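Rubber oxygenase (Streptomyces sp., PDB 5O1L) cleaves the double bonds of poly(cis-1,4-isoprene) rubber by adding dioxygen, using one non-covalently bound b-type heme. Local coordinates at residues 58-71 with 93-105. Sequence-based numbering, arbitrary orientation.
Sequences EADPVLAAVIDRGE and LPGDLREFMEHAR
Arg69 NH1 is shared by two carboxylates: it donates to Asp96 OD1 across the contact at 2.9 Å and to Glu71 OE1 within its own segment at 2.7 Å. The three residues form a salt-bridge network at one end of a near-antiparallel helix pair, 59-68 and 95-104, whose axes run 148° apart and approach to 9.6 Å. Asp96 is gripped end-on, the second bond going from Arg69 NH2 to Asp96 OD2 (2.8 Å) and lying almost straight at 169°; Glu71 is gripped side-on through NE and NH1. Four bonds to two acids should hold the guanidinium against rotation. Its plane is turned 35° from that of the Asp96 carboxylate. By its first torsion, the Asp96 carboxylate sits between backbone N and carbonyl carbon, facing the arginine that arrives from the opposite direction. Replacing Asp96 by an alanine would remove both end-on acceptors and would probably leave the guanidinium held from the Glu71 side alone, with NH2 missing its carboxylate mate. The arginine stands where helix 59-68 ends in a Schellman motif, Gly70 taking positive phi, while Pro94 occupies the N-cap position of the other helix and brings its CG to 3.2 Å from Glu71 OE1. Between the helices the seam is apolar. Val62 points CG1, anti to its backbone N, across Leu97, reaching Leu97 CD1 at 3.9 Å, and the two side chains cross at about a right angle. Leu97 also touches Val75 of helix 72-79, which lies in the connection between the two segments. Ala59 also packs on Ala199 of helix 187-204, beside His198, the inferred axial heme ligand. At that end Glu58 pairs with Arg195, and the ring of Phe100 meets Ala59 obliquely, its CZ 3.6 Å from Ala59 CB.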
loop_
_atom_site.group_PDB
_atom_site.type_symbol
_atom_site.label_atom_id
_atom_site.label_comp_id
_atom_site.label_asym_id
_atom_site.label_seq_id
_atom_site.Cartn_x
_atom_site.Cartn_y
_atom_site.Cartn_z
ATOM N N GLU A 58 -21.218 -1.009 -3.724
ATOM C CA GLU A 58 -21.737 -1.966 -2.768
ATOM C C GLU A 58 -21.501 -1.506 -1.333
ATOM O O GLU A 58 -22.392 -1.617 -0.488
ATOM C CB GLU A 58 -21.126 -3.362 -2.925
ATOM C CG GLU A 58 -21.461 -4.007 -4.271
ATOM C CD GLU A 58 -20.617 -5.234 -4.606
ATOM O OE1 GLU A 58 -19.536 -5.460 -4.038
ATOM O OE2 GLU A 58 -20.997 -6.000 -5.500
ATOM N N ALA A 59 -20.314 -1.042 -1.011
ATOM C CA ALA A 59 -19.972 -0.712 0.370
ATOM C C ALA A 59 -20.476 0.664 0.816
ATOM O O ALA A 59 -20.832 0.870 1.965
ATOM C CB ALA A 59 -18.470 -0.766 0.614
ATOM N N ASP A 60 -20.487 1.637 -0.060
ATOM C CA ASP A 60 -20.705 3.005 0.342
ATOM C C ASP A 60 -22.075 3.215 1.046
ATOM O O ASP A 60 -22.088 3.792 2.129
ATOM C CB ASP A 60 -20.464 3.974 -0.822
ATOM C CG ASP A 60 -18.974 4.097 -1.220
ATOM O OD1 ASP A 60 -18.103 3.752 -0.420
ATOM O OD2 ASP A 60 -18.733 4.584 -2.353
ATOM N N PRO A 61 -23.151 2.748 0.432
ATOM C CA PRO A 61 -24.465 2.970 1.093
ATOM C C PRO A 61 -24.612 2.186 2.389
ATOM O O PRO A 61 -25.291 2.672 3.313
ATOM C CB PRO A 61 -25.469 2.496 0.049
ATOM C CG PRO A 61 -24.695 1.750 -0.994
ATOM C CD PRO A 61 -23.286 2.191 -0.940
ATOM N N VAL A 62 -23.997 1.017 2.467
ATOM C CA VAL A 62 -24.047 0.215 3.684
ATOM C C VAL A 62 -23.369 0.920 4.826
ATOM O O VAL A 62 -23.918 1.037 5.969
ATOM C CB VAL A 62 -23.527 -1.208 3.465
ATOM C CG1 VAL A 62 -23.478 -1.943 4.808
ATOM C CG2 VAL A 62 -24.430 -1.933 2.430
ATOM N N LEU A 63 -22.148 1.390 4.623
ATOM C CA LEU A 63 -21.434 2.073 5.664
ATOM C C LEU A 63 -22.049 3.389 6.077
ATOM O O LEU A 63 -22.024 3.738 7.257
ATOM C CB LEU A 63 -19.935 2.206 5.341
ATOM C CG LEU A 63 -19.088 1.036 5.840
ATOM C CD1 LEU A 63 -19.052 0.886 7.359
ATOM C CD2 LEU A 63 -19.504 -0.248 5.186
ATOM N N ALA A 64 -22.657 4.095 5.117
ATOM C CA ALA A 64 -23.323 5.338 5.411
ATOM C C ALA A 64 -24.485 5.010 6.371
ATOM O O ALA A 64 -24.642 5.739 7.355
ATOM C CB ALA A 64 -23.845 5.968 4.132
ATOM N N ALA A 65 -25.214 3.941 6.117
ATOM C CA ALA A 65 -26.379 3.542 6.959
ATOM C C ALA A 65 -25.928 3.105 8.333
ATOM O O ALA A 65 -26.485 3.567 9.357
ATOM C CB ALA A 65 -27.183 2.471 6.306
ATOM N N VAL A 66 -24.863 2.304 8.408
ATOM C CA VAL A 66 -24.298 1.887 9.677
ATOM C C VAL A 66 -23.875 3.084 10.533
ATOM O O VAL A 66 -24.232 3.171 11.729
ATOM C CB VAL A 66 -23.153 0.870 9.458
ATOM C CG1 VAL A 66 -22.390 0.598 10.748
ATOM C CG2 VAL A 66 -23.740 -0.410 8.838
ATOM N N ILE A 67 -23.215 4.061 9.957
ATOM C CA ILE A 67 -22.771 5.210 10.673
ATOM C C ILE A 67 -24.014 6.045 11.154
ATOM O O ILE A 67 -24.107 6.375 12.327
ATOM C CB ILE A 67 -21.836 6.076 9.835
ATOM C CG1 ILE A 67 -20.504 5.331 9.677
ATOM C CG2 ILE A 67 -21.584 7.401 10.495
ATOM C CD1 ILE A 67 -19.647 5.846 8.518
ATOM N N ASP A 68 -24.913 6.304 10.222
ATOM C CA ASP A 68 -26.111 7.130 10.510
ATOM C C ASP A 68 -27.050 6.468 11.531
ATOM O O ASP A 68 -27.793 7.173 12.194
ATOM C CB ASP A 68 -26.845 7.462 9.202
ATOM C CG ASP A 68 -26.076 8.460 8.336
ATOM O OD1 ASP A 68 -25.132 9.108 8.845
ATOM O OD2 ASP A 68 -26.394 8.604 7.129
ATOM N N ARG A 69 -27.068 5.138 11.629
ATOM C CA ARG A 69 -27.872 4.433 12.644
ATOM C C ARG A 69 -27.190 4.311 13.970
ATOM O O ARG A 69 -27.812 3.770 14.903
ATOM C CB ARG A 69 -28.312 3.051 12.164
ATOM C CG ARG A 69 -29.286 3.081 10.994
ATOM C CD ARG A 69 -29.932 1.736 10.647
ATOM N NE ARG A 69 -28.911 0.672 10.549
ATOM C CZ ARG A 69 -28.467 0.049 9.442
ATOM N NH1 ARG A 69 -27.479 -0.839 9.561
ATOM N NH2 ARG A 69 -28.964 0.233 8.214
ATOM N N GLY A 70 -25.987 4.858 14.152
ATOM C CA GLY A 70 -25.268 4.810 15.398
ATOM C C GLY A 70 -24.720 3.444 15.762
ATOM O O GLY A 70 -24.437 3.152 16.919
ATOM N N GLU A 71 -24.477 2.608 14.749
ATOM C CA GLU A 71 -24.082 1.228 14.965
ATOM C C GLU A 71 -22.563 1.017 14.962
ATOM O O GLU A 71 -22.140 -0.121 15.242
ATOM C CB GLU A 71 -24.729 0.343 13.954
ATOM C CG GLU A 71 -26.215 0.268 14.184
ATOM C CD GLU A 71 -26.976 -0.322 13.059
ATOM O OE1 GLU A 71 -26.373 -0.722 12.045
ATOM O OE2 GLU A 71 -28.222 -0.376 13.171
ATOM N N LEU A 93 -24.368 -8.894 13.773
ATOM C CA LEU A 93 -24.227 -7.752 12.887
ATOM C C LEU A 93 -25.544 -7.280 12.319
ATOM O O LEU A 93 -26.411 -8.101 12.070
ATOM C CB LEU A 93 -23.316 -8.179 11.706
ATOM C CG LEU A 93 -21.861 -8.450 12.072
ATOM C CD1 LEU A 93 -21.220 -9.081 10.837
ATOM C CD2 LEU A 93 -21.133 -7.183 12.490
ATOM N N PRO A 94 -25.667 -5.975 12.028
ATOM C CA PRO A 94 -26.822 -5.486 11.274
ATOM C C PRO A 94 -26.909 -6.219 9.951
ATOM O O PRO A 94 -25.858 -6.541 9.344
ATOM C CB PRO A 94 -26.499 -4.029 10.955
ATOM C CG PRO A 94 -25.245 -3.707 11.705
ATOM C CD PRO A 94 -24.646 -4.924 12.244
ATOM N N GLY A 95 -28.115 -6.549 9.528
ATOM C CA GLY A 95 -28.320 -7.425 8.371
ATOM C C GLY A 95 -27.711 -6.955 7.075
ATOM O O GLY A 95 -27.207 -7.783 6.340
ATOM N N ASP A 96 -27.818 -5.670 6.790
ATOM C CA ASP A 96 -27.261 -5.112 5.548
ATOM C C ASP A 96 -25.737 -5.244 5.545
ATOM O O ASP A 96 -25.156 -5.614 4.508
ATOM C CB ASP A 96 -27.696 -3.659 5.269
ATOM C CG ASP A 96 -27.514 -2.669 6.465
ATOM O OD1 ASP A 96 -27.023 -2.996 7.620
ATOM O OD2 ASP A 96 -27.868 -1.462 6.216
ATOM N N LEU A 97 -25.108 -5.003 6.684
ATOM C CA LEU A 97 -23.658 -5.166 6.772
ATOM C C LEU A 97 -23.298 -6.620 6.706
ATOM O O LEU A 97 -22.312 -7.024 6.037
ATOM C CB LEU A 97 -23.164 -4.519 8.056
ATOM C CG LEU A 97 -21.651 -4.571 8.248
ATOM C CD1 LEU A 97 -20.954 -3.771 7.165
ATOM C CD2 LEU A 97 -21.248 -4.029 9.598
ATOM N N ARG A 98 -24.003 -7.510 7.375
ATOM C CA ARG A 98 -23.717 -8.930 7.266
ATOM C C ARG A 98 -23.747 -9.406 5.799
ATOM O O ARG A 98 -22.796 -10.073 5.339
ATOM C CB ARG A 98 -24.689 -9.782 8.081
ATOM C CG ARG A 98 -24.347 -11.269 7.978
ATOM C CD ARG A 98 -25.209 -12.221 8.803
ATOM N NE ARG A 98 -26.614 -11.873 8.827
ATOM C CZ ARG A 98 -27.529 -11.998 7.860
ATOM N NH1 ARG A 98 -27.238 -12.453 6.636
ATOM N NH2 ARG A 98 -28.782 -11.641 8.144
ATOM N N GLU A 99 -24.768 -9.006 5.083
ATOM C CA GLU A 99 -24.908 -9.411 3.691
ATOM C C GLU A 99 -23.730 -8.866 2.864
ATOM O O GLU A 99 -23.158 -9.617 2.072
ATOM C CB GLU A 99 -26.236 -8.894 3.132
ATOM C CG GLU A 99 -26.543 -9.112 1.681
ATOM C CD GLU A 99 -27.982 -8.701 1.379
ATOM O OE1 GLU A 99 -28.249 -7.496 1.151
ATOM O OE2 GLU A 99 -28.854 -9.589 1.460
ATOM N N PHE A 100 -23.394 -7.601 3.089
ATOM C CA PHE A 100 -22.224 -6.994 2.404
ATOM C C PHE A 100 -21.002 -7.812 2.691
ATOM O O PHE A 100 -20.216 -8.127 1.744
ATOM C CB PHE A 100 -22.027 -5.539 2.781
ATOM C CG PHE A 100 -20.690 -5.003 2.347
ATOM C CD1 PHE A 100 -20.518 -4.691 0.997
ATOM C CD2 PHE A 100 -19.589 -4.956 3.225
ATOM C CE1 PHE A 100 -19.284 -4.295 0.569
ATOM C CE2 PHE A 100 -18.342 -4.592 2.730
ATOM C CZ PHE A 100 -18.232 -4.242 1.414
ATOM N N MET A 101 -20.729 -8.141 3.933
ATOM C CA MET A 101 -19.473 -8.801 4.310
ATOM C C MET A 101 -19.386 -10.202 3.768
ATOM O O MET A 101 -18.303 -10.659 3.356
ATOM C CB MET A 101 -19.269 -8.811 5.855
ATOM C CG MET A 101 -19.027 -7.432 6.351
ATOM S SD MET A 101 -18.794 -7.353 8.150
ATOM C CE MET A 101 -17.120 -8.007 8.164
ATOM N N GLU A 102 -20.519 -10.892 3.730
ATOM C CA GLU A 102 -20.536 -12.263 3.215
ATOM C C GLU A 102 -20.166 -12.264 1.712
ATOM O O GLU A 102 -19.507 -13.183 1.251
ATOM C CB GLU A 102 -21.912 -12.937 3.497
ATOM C CG GLU A 102 -21.889 -13.737 4.819
ATOM C CD GLU A 102 -20.774 -14.851 4.816
ATOM O OE1 GLU A 102 -20.794 -15.663 3.844
ATOM O OE2 GLU A 102 -19.820 -14.948 5.713
ATOM N N HIS A 103 -20.614 -11.246 0.992
ATOM C CA HIS A 103 -20.264 -11.099 -0.405
ATOM C C HIS A 103 -18.815 -10.629 -0.588
ATOM O O HIS A 103 -18.067 -11.185 -1.416
ATOM C CB HIS A 103 -21.238 -10.090 -1.012
ATOM C CG HIS A 103 -21.092 -9.925 -2.491
ATOM N ND1 HIS A 103 -21.286 -10.972 -3.367
ATOM C CD2 HIS A 103 -20.789 -8.842 -3.248
ATOM C CE1 HIS A 103 -21.111 -10.550 -4.605
ATOM N NE2 HIS A 103 -20.809 -9.260 -4.561
ATOM N N ALA A 104 -18.416 -9.652 0.237
ATOM C CA ALA A 104 -17.091 -9.066 0.099
ATOM C C ALA A 104 -15.974 -10.004 0.453
ATOM O O ALA A 104 -14.834 -9.820 -0.057
ATOM C CB ALA A 104 -17.020 -7.829 0.943
ATOM N N ARG A 105 -16.218 -11.038 1.248
ATOM C CA ARG A 105 -15.175 -11.937 1.625
ATOM C C ARG A 105 -14.860 -13.027 0.571
ATOM O O ARG A 105 -13.927 -13.773 0.718
ATOM C CB ARG A 105 -15.477 -12.528 3.012
ATOM C CG ARG A 105 -16.563 -13.592 2.876
ATOM C CD ARG A 105 -16.977 -14.233 4.195
ATOM N NE ARG A 105 -15.830 -14.841 4.849
ATOM C CZ ARG A 105 -15.750 -15.282 6.084
ATOM N NH1 ARG A 105 -16.795 -15.185 6.904
ATOM N NH2 ARG A 105 -14.606 -15.747 6.497
#